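Local coordinates for protein malate dehydrogenase (Entamoeba histolytica, PDB 3I0P) that probably catalyses the NAD-dependent interconversion of malate and oxaloacetate, working as a two-chain enzyme of the malate/L-lactate dehydrogenase family with NAD bound, at residues Y19-K24 with S357-P362; G51-K56 with D343-T348; I168-D173 with K302-I307; T310-D315 with I323-E328. One frame throughout, in Å; residues are numbered along the deposited sequence.

Interaction 1. Residues Y19-K24 with S357-P362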
# COMPACT_ATOMS: atom_id res chain seq x y z
N TYR A 19 -3.71 -11.54 31.31
CA TYR A 19 -4.91 -10.88 31.79
C TYR A 19 -4.88 -10.65 33.31
O TYR A 19 -5.34 -9.61 33.79
CB TYR A 19 -6.11 -11.71 31.35
CG TYR A 19 -7.44 -11.39 31.99
CD1 TYR A 19 -8.17 -10.25 31.64
CD2 TYR A 19 -8.00 -12.28 32.91
CE1 TYR A 19 -9.42 -9.98 32.22
CE2 TYR A 19 -9.25 -12.02 33.49
CZ TYR A 19 -9.94 -10.87 33.14
OH TYR A 19 -11.16 -10.63 33.72
N GLN A 20 -4.35 -11.62 34.06
CA GLN A 20 -4.25 -11.46 35.51
C GLN A 20 -3.21 -10.40 35.89
O GLN A 20 -3.46 -9.56 36.75
CB GLN A 20 -3.96 -12.78 36.23
CG GLN A 20 -5.02 -13.88 36.07
CD GLN A 20 -6.41 -13.50 36.58
OE1 GLN A 20 -6.57 -12.79 37.58
NE2 GLN A 20 -7.44 -13.99 35.89
N VAL A 21 -2.06 -10.41 35.22
CA VAL A 21 -1.02 -9.43 35.51
C VAL A 21 -1.47 -7.99 35.16
O VAL A 21 -1.11 -7.03 35.86
CB VAL A 21 0.33 -9.78 34.83
CG1 VAL A 21 1.39 -8.74 35.16
CG2 VAL A 21 0.79 -11.15 35.27
N LEU A 22 -2.28 -7.87 34.11
CA LEU A 22 -2.79 -6.57 33.70
C LEU A 22 -3.82 -6.03 34.69
O LEU A 22 -3.90 -4.82 34.91
CB LEU A 22 -3.38 -6.63 32.29
CG LEU A 22 -2.40 -6.64 31.11
CD1 LEU A 22 -3.06 -7.21 29.85
CD2 LEU A 22 -1.85 -5.24 30.87
N LEU A 23 -4.61 -6.92 35.28
CA LEU A 23 -5.50 -6.55 36.38
C LEU A 23 -4.70 -6.11 37.59
O LEU A 23 -4.98 -5.05 38.16
CB LEU A 23 -6.41 -7.71 36.76
CG LEU A 23 -7.51 -8.08 35.77
CD1 LEU A 23 -8.26 -9.32 36.24
CD2 LEU A 23 -8.46 -6.91 35.56
N LYS A 24 -3.69 -6.89 37.96
CA LYS A 24 -2.87 -6.61 39.13
C LYS A 24 -2.19 -5.25 39.08
O LYS A 24 -2.05 -4.61 40.12
CB LYS A 24 -1.83 -7.71 39.36
CG LYS A 24 -2.41 -9.05 39.77
CD LYS A 24 -2.97 -9.04 41.19
CE LYS A 24 -3.53 -10.41 41.53
NZ LYS A 24 -3.85 -10.56 42.96
N SER A 357 5.73 -13.71 40.64
CA SER A 357 6.26 -13.44 41.97
C SER A 357 5.78 -12.09 42.52
O SER A 357 5.21 -12.03 43.62
CB SER A 357 7.79 -13.45 41.89
OG SER A 357 8.37 -13.75 43.14
N PHE A 358 5.99 -11.03 41.74
CA PHE A 358 5.61 -9.65 42.09
C PHE A 358 4.13 -9.49 42.35
O PHE A 358 3.75 -8.84 43.32
CB PHE A 358 6.02 -8.68 40.98
CG PHE A 358 7.48 -8.33 40.94
CD1 PHE A 358 8.39 -8.89 41.82
CD2 PHE A 358 7.95 -7.45 39.97
CE1 PHE A 358 9.75 -8.56 41.76
CE2 PHE A 358 9.31 -7.11 39.89
CZ PHE A 358 10.21 -7.66 40.79
N TYR A 359 3.29 -10.05 41.49
CA TYR A 359 1.84 -9.75 41.54
C TYR A 359 0.96 -10.87 42.07
O TYR A 359 -0.28 -10.78 42.04
CB TYR A 359 1.36 -9.23 40.18
CG TYR A 359 2.19 -8.07 39.72
CD1 TYR A 359 2.10 -6.83 40.37
CD2 TYR A 359 3.11 -8.21 38.69
CE1 TYR A 359 2.89 -5.75 39.98
CE2 TYR A 359 3.91 -7.15 38.29
CZ TYR A 359 3.80 -5.92 38.94
OH TYR A 359 4.60 -4.87 38.53
N ASN A 360 1.61 -11.93 42.57
CA ASN A 360 0.93 -13.11 43.07
C ASN A 360 -0.07 -13.65 42.05
O ASN A 360 -1.27 -13.79 42.32
CB ASN A 360 0.27 -12.83 44.43
CG ASN A 360 -0.15 -14.10 45.16
OD1 ASN A 360 0.66 -15.01 45.36
ND2 ASN A 360 -1.42 -14.17 45.55
N VAL A 361 0.43 -13.89 40.85
CA VAL A 361 -0.34 -14.50 39.78
C VAL A 361 0.24 -15.89 39.54
O VAL A 361 1.37 -16.01 39.06
CB VAL A 361 -0.29 -13.66 38.49
CG1 VAL A 361 -1.05 -14.34 37.36
CG2 VAL A 361 -0.83 -12.26 38.73
N PRO A 362 -0.52 -16.93 39.88
CA PRO A 362 -0.01 -18.31 39.85
C PRO A 362 0.41 -18.77 38.46
O PRO A 362 -0.20 -18.41 37.46
CB PRO A 362 -1.21 -19.14 40.35
CG PRO A 362 -2.14 -18.15 41.00
CD PRO A 362 -1.95 -16.88 40.23
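Tyr359 meets Lys24 near the C-terminal end of helix 346-359, CB against CB at 3.6 Å, with the ring continuing beyond toward Val21. Val21 CG1 approaches ring atom Tyr359 CD2 at 4.0 Å, its branch running at about a right angle to the tyrosine side chain. The ring is met obliquely by both partners, so this is an apolar contact and no stack. The aliphatic part of Lys24 then runs past the backbone carbonyl of Tyr359, with Lys24 CE 3.3 Å from Tyr359 O. No hydrogen bond is made there, and the ammonium group ends beyond the carbonyl. Asn360 leaves the helix with a positive phi of 52° and swings the chain back over helix 11-24. In this way the tail that follows the last helix of the malate/L-lactate dehydrogenase fold is laid against the first helix, which brings the two end regions of the chain together. Val361 is the buried residue of that tail. Its chi1 of 177°, with CG1 anti to the backbone N, directs Val361 CG1 to Gln20 CB at 3.5 Å and CG2 between Val21 and Lys24, where Val361 CG2 lies 3.7 Å from Lys24 CG. The amide end of Gln20 turns away from the tail, its NE2 weakly bonded to Glu16. Val361 O takes a hydrogen bond from Ser356 OG, back in helix 346-359.

Interaction 2. Residues G51-K56 with D343-T348; sequences GIQRFK and DLPLVT
Ile52 and Gln53, in the turn that leads into helix 55-64, pack into the corner where strand 342-345 gives way to helix 346-359. Both residues touch the strand end and the first turn of the helix. Ile52 sends CG2 to the strand side, 3.7 Å from Leu344 CD2, the two side chains crossing at about a right angle. Its other branch faces the helix, where Ile52 CG1 lies 4.1 Å from Thr348 CG2. Gln53 stretches its chain out beyond CG (chi2 -179°), which carries the carboxamide across the proline ring: Gln53 CD is 3.7 Å from Pro345 CD, and Gln53 NE2 is as near to Pro345 CG. Farther back on the same side chain, Gln53 CG abuts Thr348 OG1 at 3.4 Å, a contact without a hydrogen bond. The threonine hydroxyl spends its proton on a water, Thr348 OG1 to water 2.8 Å, and this water in turn donates to Gln53 O at 2.7 Å. One solvent molecule thereby ties the first turn of helix 346-359 to the backbone ahead of helix 55-64. Around this corner, helix 11-24 lays Ile14 and Met18 on Ile52, Met352 of helix 346-359 touches both Ile52 and Leu344, Arg197 of helix 189-197 reaches Gln53 and Pro345, and strand 6-9 pairs with the strand through Lys7 and Leu344.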
# COMPACT_ATOMS: atom_id res chain seq x y z
N GLY A 51 3.88 -10.31 21.27
CA GLY A 51 3.02 -10.85 22.33
C GLY A 51 3.79 -11.00 23.63
O GLY A 51 4.51 -10.09 24.04
N ILE A 52 3.65 -12.16 24.27
CA ILE A 52 4.28 -12.44 25.57
C ILE A 52 5.79 -12.13 25.67
O ILE A 52 6.26 -11.68 26.71
CB ILE A 52 3.94 -13.90 26.08
CG1 ILE A 52 4.32 -14.11 27.55
CG2 ILE A 52 4.55 -14.96 25.19
CD1 ILE A 52 3.59 -13.24 28.54
N GLN A 53 6.54 -12.35 24.59
CA GLN A 53 8.00 -12.13 24.60
C GLN A 53 8.38 -10.66 24.74
O GLN A 53 9.56 -10.30 24.82
CB GLN A 53 8.66 -12.74 23.36
CG GLN A 53 8.53 -14.25 23.31
CD GLN A 53 9.19 -14.89 22.10
OE1 GLN A 53 8.65 -15.83 21.52
NE2 GLN A 53 10.37 -14.38 21.72
N ARG A 54 7.35 -9.83 24.80
CA ARG A 54 7.52 -8.39 24.87
C ARG A 54 6.58 -7.84 25.93
O ARG A 54 6.50 -6.63 26.14
CB ARG A 54 7.19 -7.80 23.50
CG ARG A 54 8.05 -6.63 23.07
CD ARG A 54 9.55 -6.85 23.29
NE ARG A 54 10.13 -7.80 22.35
CZ ARG A 54 11.33 -8.34 22.49
NH1 ARG A 54 12.08 -8.02 23.54
NH2 ARG A 54 11.80 -9.20 21.59
N PHE A 55 5.87 -8.73 26.61
CA PHE A 55 4.87 -8.35 27.59
C PHE A 55 5.48 -7.48 28.68
O PHE A 55 4.99 -6.37 28.93
CB PHE A 55 4.24 -9.61 28.21
CG PHE A 55 3.12 -9.34 29.16
CD1 PHE A 55 2.04 -8.54 28.79
CD2 PHE A 55 3.12 -9.92 30.42
CE1 PHE A 55 1.00 -8.30 29.67
CE2 PHE A 55 2.08 -9.69 31.31
CZ PHE A 55 1.01 -8.88 30.93
N LYS A 56 6.55 -7.97 29.30
CA LYS A 56 7.17 -7.26 30.42
C LYS A 56 7.75 -5.88 30.06
O LYS A 56 7.39 -4.88 30.69
CB LYS A 56 8.22 -8.11 31.12
CG LYS A 56 8.52 -7.57 32.51
CD LYS A 56 9.75 -8.17 33.14
CE LYS A 56 10.27 -7.25 34.25
NZ LYS A 56 11.03 -6.07 33.73
N ASP A 343 6.60 -22.39 22.14
CA ASP A 343 7.93 -22.57 22.68
C ASP A 343 8.59 -21.23 22.98
O ASP A 343 9.10 -20.55 22.08
CB ASP A 343 8.79 -23.40 21.73
CG ASP A 343 8.27 -24.81 21.54
OD1 ASP A 343 8.09 -25.55 22.53
OD2 ASP A 343 8.04 -25.18 20.38
N LEU A 344 8.58 -20.84 24.25
CA LEU A 344 9.11 -19.55 24.67
C LEU A 344 10.57 -19.63 25.10
O LEU A 344 10.97 -20.59 25.77
CB LEU A 344 8.27 -18.97 25.81
CG LEU A 344 6.76 -18.87 25.59
CD1 LEU A 344 6.07 -18.28 26.81
CD2 LEU A 344 6.46 -18.05 24.33
N PRO A 345 11.38 -18.63 24.70
CA PRO A 345 12.76 -18.53 25.17
C PRO A 345 12.82 -18.47 26.69
O PRO A 345 11.82 -18.17 27.34
CB PRO A 345 13.23 -17.19 24.59
CG PRO A 345 12.41 -17.01 23.38
CD PRO A 345 11.06 -17.58 23.71
N LEU A 346 14.00 -18.77 27.23
CA LEU A 346 14.25 -18.80 28.67
C LEU A 346 14.09 -17.43 29.32
O LEU A 346 13.58 -17.32 30.44
CB LEU A 346 15.65 -19.32 28.95
CG LEU A 346 15.80 -20.27 30.15
CD1 LEU A 346 15.57 -21.75 29.70
CD2 LEU A 346 17.16 -20.08 30.88
N VAL A 347 14.51 -16.38 28.61
CA VAL A 347 14.34 -15.01 29.09
C VAL A 347 12.86 -14.69 29.37
O VAL A 347 12.55 -14.06 30.37
CB VAL A 347 15.02 -13.94 28.15
CG1 VAL A 347 14.38 -13.91 26.76
CG2 VAL A 347 15.01 -12.56 28.79
N THR A 348 11.97 -15.16 28.49
CA THR A 348 10.53 -14.89 28.61
C THR A 348 9.97 -15.64 29.81
O THR A 348 9.21 -15.08 30.62
CB THR A 348 9.74 -15.28 27.32
OG1 THR A 348 10.39 -14.73 26.17
CG2 THR A 348 8.33 -14.74 27.37
O HOH W 1 10.76 -11.95 26.66

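Interaction 3. Residues I168-D173 with K302-I307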
# COMPACT_ATOMS: atom_id res chain seq x y z
N ILE A 168 -3.85 -5.22 5.91
CA ILE A 168 -5.04 -5.28 5.05
C ILE A 168 -5.70 -6.64 5.24
O ILE A 168 -5.10 -7.67 4.93
CB ILE A 168 -4.68 -5.12 3.55
CG1 ILE A 168 -3.91 -3.83 3.31
CG2 ILE A 168 -5.94 -5.19 2.68
CD1 ILE A 168 -2.98 -3.91 2.13
N GLY A 169 -6.93 -6.62 5.76
CA GLY A 169 -7.69 -7.86 5.99
C GLY A 169 -8.86 -7.96 5.02
O GLY A 169 -9.66 -7.04 4.91
N ILE A 170 -8.95 -9.08 4.31
CA ILE A 170 -9.99 -9.25 3.30
C ILE A 170 -10.68 -10.60 3.48
O ILE A 170 -10.00 -11.64 3.54
CB ILE A 170 -9.40 -9.13 1.86
CG1 ILE A 170 -8.92 -7.70 1.60
CG2 ILE A 170 -10.43 -9.60 0.81
CD1 ILE A 170 -7.98 -7.55 0.44
N PRO A 171 -12.02 -10.60 3.56
CA PRO A 171 -12.76 -11.86 3.69
C PRO A 171 -12.42 -12.87 2.59
O PRO A 171 -12.18 -12.48 1.43
CB PRO A 171 -14.22 -11.42 3.59
CG PRO A 171 -14.22 -10.02 4.06
CD PRO A 171 -12.92 -9.44 3.59
N SER A 172 -12.38 -14.15 2.96
CA SER A 172 -11.95 -15.22 2.07
C SER A 172 -12.92 -16.40 2.23
O SER A 172 -13.63 -16.48 3.24
CB SER A 172 -10.54 -15.65 2.44
OG SER A 172 -10.06 -16.67 1.58
N ASP A 173 -12.96 -17.31 1.25
CA ASP A 173 -13.81 -18.50 1.39
C ASP A 173 -13.00 -19.67 1.90
O ASP A 173 -13.48 -20.79 1.98
CB ASP A 173 -14.56 -18.85 0.09
CG ASP A 173 -13.69 -19.51 -0.97
OD1 ASP A 173 -12.44 -19.46 -0.88
OD2 ASP A 173 -14.25 -20.08 -1.93
N LYS A 302 -15.66 -16.18 -2.54
CA LYS A 302 -15.34 -17.15 -3.57
C LYS A 302 -14.30 -16.59 -4.57
O LYS A 302 -13.32 -17.26 -4.92
CB LYS A 302 -16.64 -17.57 -4.27
CG LYS A 302 -16.50 -18.19 -5.66
CD LYS A 302 -16.91 -19.66 -5.68
CE LYS A 302 -17.00 -20.17 -7.13
NZ LYS A 302 -15.67 -20.21 -7.83
N ASN A 303 -14.51 -15.35 -4.99
CA ASN A 303 -13.61 -14.70 -5.93
C ASN A 303 -12.19 -14.55 -5.35
O ASN A 303 -11.20 -14.85 -6.03
CB ASN A 303 -14.22 -13.36 -6.35
CG ASN A 303 -13.69 -12.83 -7.68
OD1 ASN A 303 -14.31 -11.96 -8.29
ND2 ASN A 303 -12.54 -13.32 -8.11
N VAL A 304 -12.09 -14.12 -4.09
CA VAL A 304 -10.81 -13.98 -3.39
C VAL A 304 -10.08 -15.33 -3.30
O VAL A 304 -8.89 -15.44 -3.62
CB VAL A 304 -11.00 -13.35 -1.98
CG1 VAL A 304 -9.76 -13.52 -1.10
CG2 VAL A 304 -11.40 -11.88 -2.10
N GLY A 305 -10.82 -16.36 -2.88
CA GLY A 305 -10.32 -17.73 -2.87
C GLY A 305 -9.81 -18.17 -4.23
O GLY A 305 -8.71 -18.71 -4.33
N ASP A 306 -10.61 -17.93 -5.27
CA ASP A 306 -10.19 -18.23 -6.63
C ASP A 306 -8.86 -17.57 -6.99
O ASP A 306 -8.02 -18.19 -7.65
CB ASP A 306 -11.26 -17.81 -7.64
CG ASP A 306 -12.41 -18.81 -7.74
OD1 ASP A 306 -12.23 -19.98 -7.34
OD2 ASP A 306 -13.49 -18.40 -8.23
N ILE A 307 -8.67 -16.31 -6.57
CA ILE A 307 -7.40 -15.61 -6.81
C ILE A 307 -6.26 -16.34 -6.09
O ILE A 307 -5.25 -16.67 -6.71
CB ILE A 307 -7.49 -14.08 -6.44
CG1 ILE A 307 -8.19 -13.30 -7.57
CG2 ILE A 307 -6.12 -13.46 -6.16
CD1 ILE A 307 -8.93 -12.05 -7.11
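Val304 holds CG1 anti to its backbone N (chi1 166°), which sets its two methyls astride the carbonyl of Pro171, while Asp173, with CG between its own backbone N and carbonyl carbon (chi1 76°), turns its carboxylate onto the backbone of helix 297-312. Pro171 O lies in the fork of the valine, with Val304 CG1 and Val304 CG2 both 3.7 Å from it. On one side of that oxygen the valine continues into an apolar contact, Val304 CG2 to Ile170 CG2 at 3.8 Å. On the other, Val304 CG1 looks toward the hydroxyl of Ser172, which is itself bonded to Glu174 N. These contacts fasten the end of strand 166-170, in the mixed central sheet, and the loop after it to helix 297-312. The second subunit comes in over the same helix, its Cys260 packing on Val304 and its Phe266 on Asn303. The carboxylate of Asp173 rests on helix backbone: OD1 stands 3.4 Å from Gly305 CA, where there is no side chain to keep it off, and Asp173 OD2 lies 3.5 Å from Lys302 CA. Lys302 runs beside Asp173 at its base, then bends off to Asp306, its NZ meeting the syn lone pair of Asp306 OD2 at 2.9 Å in a salt bridge one turn along the helix. Asp173 instead has its charge met by Arg309, which also pairs with Asp306 through its other terminal nitrogen; shared between two acids, that guanidinium would be expected to ease their mutual repulsion.

Interaction 4. Residues T310-D315 with I323-E328; sequences TLRNTD and IYTAGE. With NAD (nicotinamide-adenine-dinucleotide), chain B.
Arg312, in the last turn of helix 297-312, comes closest to Ile323 on the irregular chain that returns toward helix 328-340, their CA atoms 5.0 Å apart. A water ties the two backbones, donating to Arg312 O and accepting from Ile323 N. Farther on, Thr325 to Glu328 form a type II beta turn, with Gly327 at positive phi (91°) and at the N-cap of the next helix. The alkyl chain of Arg312 runs close by the carbonyl oxygen of Ile323, bends at chi3 and delivers NH2 between two oxygens. Arg312 NH2 makes a salt bridge to Glu328 OE1 and a hydrogen bond to Thr325 OG1, both 2.7 Å and both bent, hence weak, as hydrogen bonds. The carboxylate meets the guanidinium at its edge, but the two planes stand 75° apart, so they do not pair flat; Thr325 CG2 covers one guanidinium face. Glu328 OE1 also accepts from Thr325 N at 2.9 Å, which links the salt bridge to the turn. The main charge partner of Arg312 is Glu174, in a salt bridge to NH1; Glu328 OE2 is paired with Arg322. At the other end Ile323 CD1 packs 3.5 Å from Thr314 OG1, whose hydroxyl donates in the carbonyl plane to Leu311 O (2.8 Å). The braced turn forms part of the NAD site at the subunit interface: Gly327 N gives a nearly straight bond (167°) to the adenosine ribose hydroxyl O2B of the cofactor at 2.7 Å, and Tyr324 CB lies over the adenine face, 3.7 Å from NAD N1A.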
# COMPACT_ATOMS: atom_id res chain seq x y z
N THR A 310 -5.58 -19.83 -7.68
CA THR A 310 -4.88 -19.64 -8.94
C THR A 310 -3.42 -19.34 -8.68
O THR A 310 -2.54 -19.92 -9.31
CB THR A 310 -5.51 -18.50 -9.77
OG1 THR A 310 -6.87 -18.82 -10.02
CG2 THR A 310 -4.78 -18.32 -11.10
N LEU A 311 -3.17 -18.43 -7.74
CA LEU A 311 -1.81 -18.01 -7.40
C LEU A 311 -0.96 -19.20 -6.95
O LEU A 311 0.14 -19.41 -7.48
CB LEU A 311 -1.83 -16.90 -6.34
CG LEU A 311 -2.23 -15.48 -6.77
CD1 LEU A 311 -2.37 -14.58 -5.54
CD2 LEU A 311 -1.25 -14.87 -7.77
N ARG A 312 -1.49 -19.99 -6.01
CA ARG A 312 -0.78 -21.16 -5.47
C ARG A 312 -0.55 -22.27 -6.50
O ARG A 312 0.40 -23.06 -6.37
CB ARG A 312 -1.51 -21.71 -4.24
CG ARG A 312 -1.37 -20.82 -3.03
CD ARG A 312 -1.94 -21.48 -1.81
NE ARG A 312 -3.35 -21.19 -1.65
CZ ARG A 312 -3.85 -20.35 -0.75
NH1 ARG A 312 -5.15 -20.17 -0.66
NH2 ARG A 312 -3.05 -19.69 0.07
N ASN A 313 -1.41 -22.33 -7.52
CA ASN A 313 -1.30 -23.30 -8.60
C ASN A 313 -0.32 -22.99 -9.73
O ASN A 313 -0.12 -23.83 -10.61
CB ASN A 313 -2.67 -23.57 -9.22
CG ASN A 313 -3.29 -24.85 -8.73
OD1 ASN A 313 -2.64 -25.90 -8.67
ND2 ASN A 313 -4.57 -24.79 -8.40
N THR A 314 0.29 -21.80 -9.73
CA THR A 314 1.25 -21.44 -10.78
C THR A 314 2.58 -22.15 -10.58
O THR A 314 2.87 -22.64 -9.48
CB THR A 314 1.47 -19.90 -10.90
OG1 THR A 314 1.86 -19.36 -9.64
CG2 THR A 314 0.21 -19.21 -11.38
N ASP A 315 3.39 -22.22 -11.63
CA ASP A 315 4.65 -22.95 -11.58
C ASP A 315 5.56 -22.41 -10.49
O ASP A 315 5.81 -21.21 -10.40
CB ASP A 315 5.37 -22.93 -12.93
CG ASP A 315 4.64 -23.75 -14.00
OD1 ASP A 315 3.88 -24.69 -13.64
OD2 ASP A 315 4.85 -23.46 -15.20
N ILE A 323 3.78 -21.92 -2.88
CA ILE A 323 3.52 -20.49 -2.91
C ILE A 323 2.49 -20.21 -1.82
O ILE A 323 1.54 -20.97 -1.64
CB ILE A 323 3.01 -20.06 -4.32
CG1 ILE A 323 4.13 -20.24 -5.36
CG2 ILE A 323 2.47 -18.62 -4.32
CD1 ILE A 323 3.69 -20.19 -6.82
N TYR A 324 2.70 -19.14 -1.06
CA TYR A 324 1.77 -18.74 -0.01
C TYR A 324 0.94 -17.52 -0.42
O TYR A 324 1.25 -16.84 -1.40
CB TYR A 324 2.52 -18.45 1.30
CG TYR A 324 3.41 -19.57 1.80
CD1 TYR A 324 3.05 -20.34 2.90
CD2 TYR A 324 4.63 -19.84 1.17
CE1 TYR A 324 3.86 -21.37 3.35
CE2 TYR A 324 5.46 -20.87 1.63
CZ TYR A 324 5.07 -21.62 2.72
OH TYR A 324 5.88 -22.64 3.18
N THR A 325 -0.12 -17.25 0.33
CA THR A 325 -0.83 -15.99 0.21
C THR A 325 -0.89 -15.31 1.59
O THR A 325 -0.66 -15.95 2.63
CB THR A 325 -2.24 -16.17 -0.40
OG1 THR A 325 -3.03 -16.98 0.47
CG2 THR A 325 -2.17 -16.82 -1.78
N ALA A 326 -1.19 -14.01 1.59
CA ALA A 326 -1.24 -13.23 2.82
C ALA A 326 -2.04 -13.94 3.90
O ALA A 326 -3.21 -14.27 3.70
CB ALA A 326 -1.83 -11.86 2.54
N GLY A 327 -1.39 -14.20 5.03
CA GLY A 327 -2.06 -14.77 6.19
C GLY A 327 -2.07 -16.29 6.29
O GLY A 327 -2.61 -16.83 7.25
N GLU A 328 -1.49 -16.96 5.30
CA GLU A 328 -1.47 -18.44 5.24
C GLU A 328 -0.50 -19.00 6.29
O GLU A 328 -0.89 -19.84 7.10
CB GLU A 328 -1.09 -18.93 3.83
CG GLU A 328 -1.25 -20.42 3.59
CD GLU A 328 -1.11 -20.80 2.12
OE1 GLU A 328 -0.72 -19.91 1.32
OE2 GLU A 328 -1.41 -21.98 1.75
PA NAD B . 6.90 -9.97 7.50
O1A NAD B . 7.00 -11.09 8.51
O2A NAD B . 8.10 -9.66 6.67
O5B NAD B . 5.66 -10.34 6.54
C5B NAD B . 4.39 -10.70 7.12
C4B NAD B . 3.25 -10.67 6.09
O4B NAD B . 3.67 -11.17 4.81
C3B NAD B . 2.09 -11.55 6.49
O3B NAD B . 0.88 -10.97 5.96
C2B NAD B . 2.38 -12.87 5.81
O2B NAD B . 1.18 -13.61 5.56
C1B NAD B . 3.00 -12.40 4.51
N9A NAD B . 3.96 -13.36 3.89
C8A NAD B . 5.12 -13.80 4.40
N7A NAD B . 5.69 -14.63 3.51
C5A NAD B . 4.89 -14.70 2.42
C6A NAD B . 4.95 -15.38 1.20
N6A NAD B . 5.99 -16.20 0.90
N1A NAD B . 3.95 -15.24 0.30
C2A NAD B . 2.90 -14.45 0.57
N3A NAD B . 2.82 -13.78 1.73
C4A NAD B . 3.80 -13.89 2.67
O3 NAD B . 6.35 -8.61 8.19
PN NAD B . 7.10 -7.64 9.26
O1N NAD B . 7.32 -6.31 8.58
O2N NAD B . 8.26 -8.36 9.92
O5D NAD B . 6.00 -7.41 10.40
C5D NAD B . 5.78 -8.39 11.42
C4D NAD B . 4.80 -7.86 12.46
O4D NAD B . 5.34 -6.72 13.13
C3D NAD B . 3.48 -7.41 11.84
O3D NAD B . 2.42 -8.11 12.49
C2D NAD B . 3.43 -5.90 12.06
O2D NAD B . 2.13 -5.35 12.34
C1D NAD B . 4.32 -5.73 13.27
N1N NAD B . 4.85 -4.38 13.39
C2N NAD B . 4.28 -3.54 14.29
C3N NAD B . 4.76 -2.24 14.43
C7N NAD B . 4.14 -1.29 15.43
O7N NAD B . 4.59 -0.16 15.53
N7N NAD B . 3.12 -1.71 16.17
C4N NAD B . 5.83 -1.81 13.64
C5N NAD B . 6.39 -2.69 12.71
C6N NAD B . 5.88 -3.99 12.61
O HOH W 2 1.76 -23.94 -3.80

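How the interactions relate
The four contacts fall into two groups on different parts of the subunit. Interactions 1 and 2 have centres 16 Å apart, share helix 346-359 and touch through Phe55, whose CE2 is 3.9 Å from Val21 CB. Interactions 3 and 4 are 12 Å apart between centres, follow each other along helix 297-312 and both reach the second subunit. The groups do not meet: the nearest atoms of interactions 2 and 4 are about 17 Å apart. In sequence, interaction 1 encloses the other three. Only interaction 4 binds NAD directly; the side chains of Gln53 and Ile170, in interactions 2 and 3, lie about 12 and 11 Å from a bound cofactor.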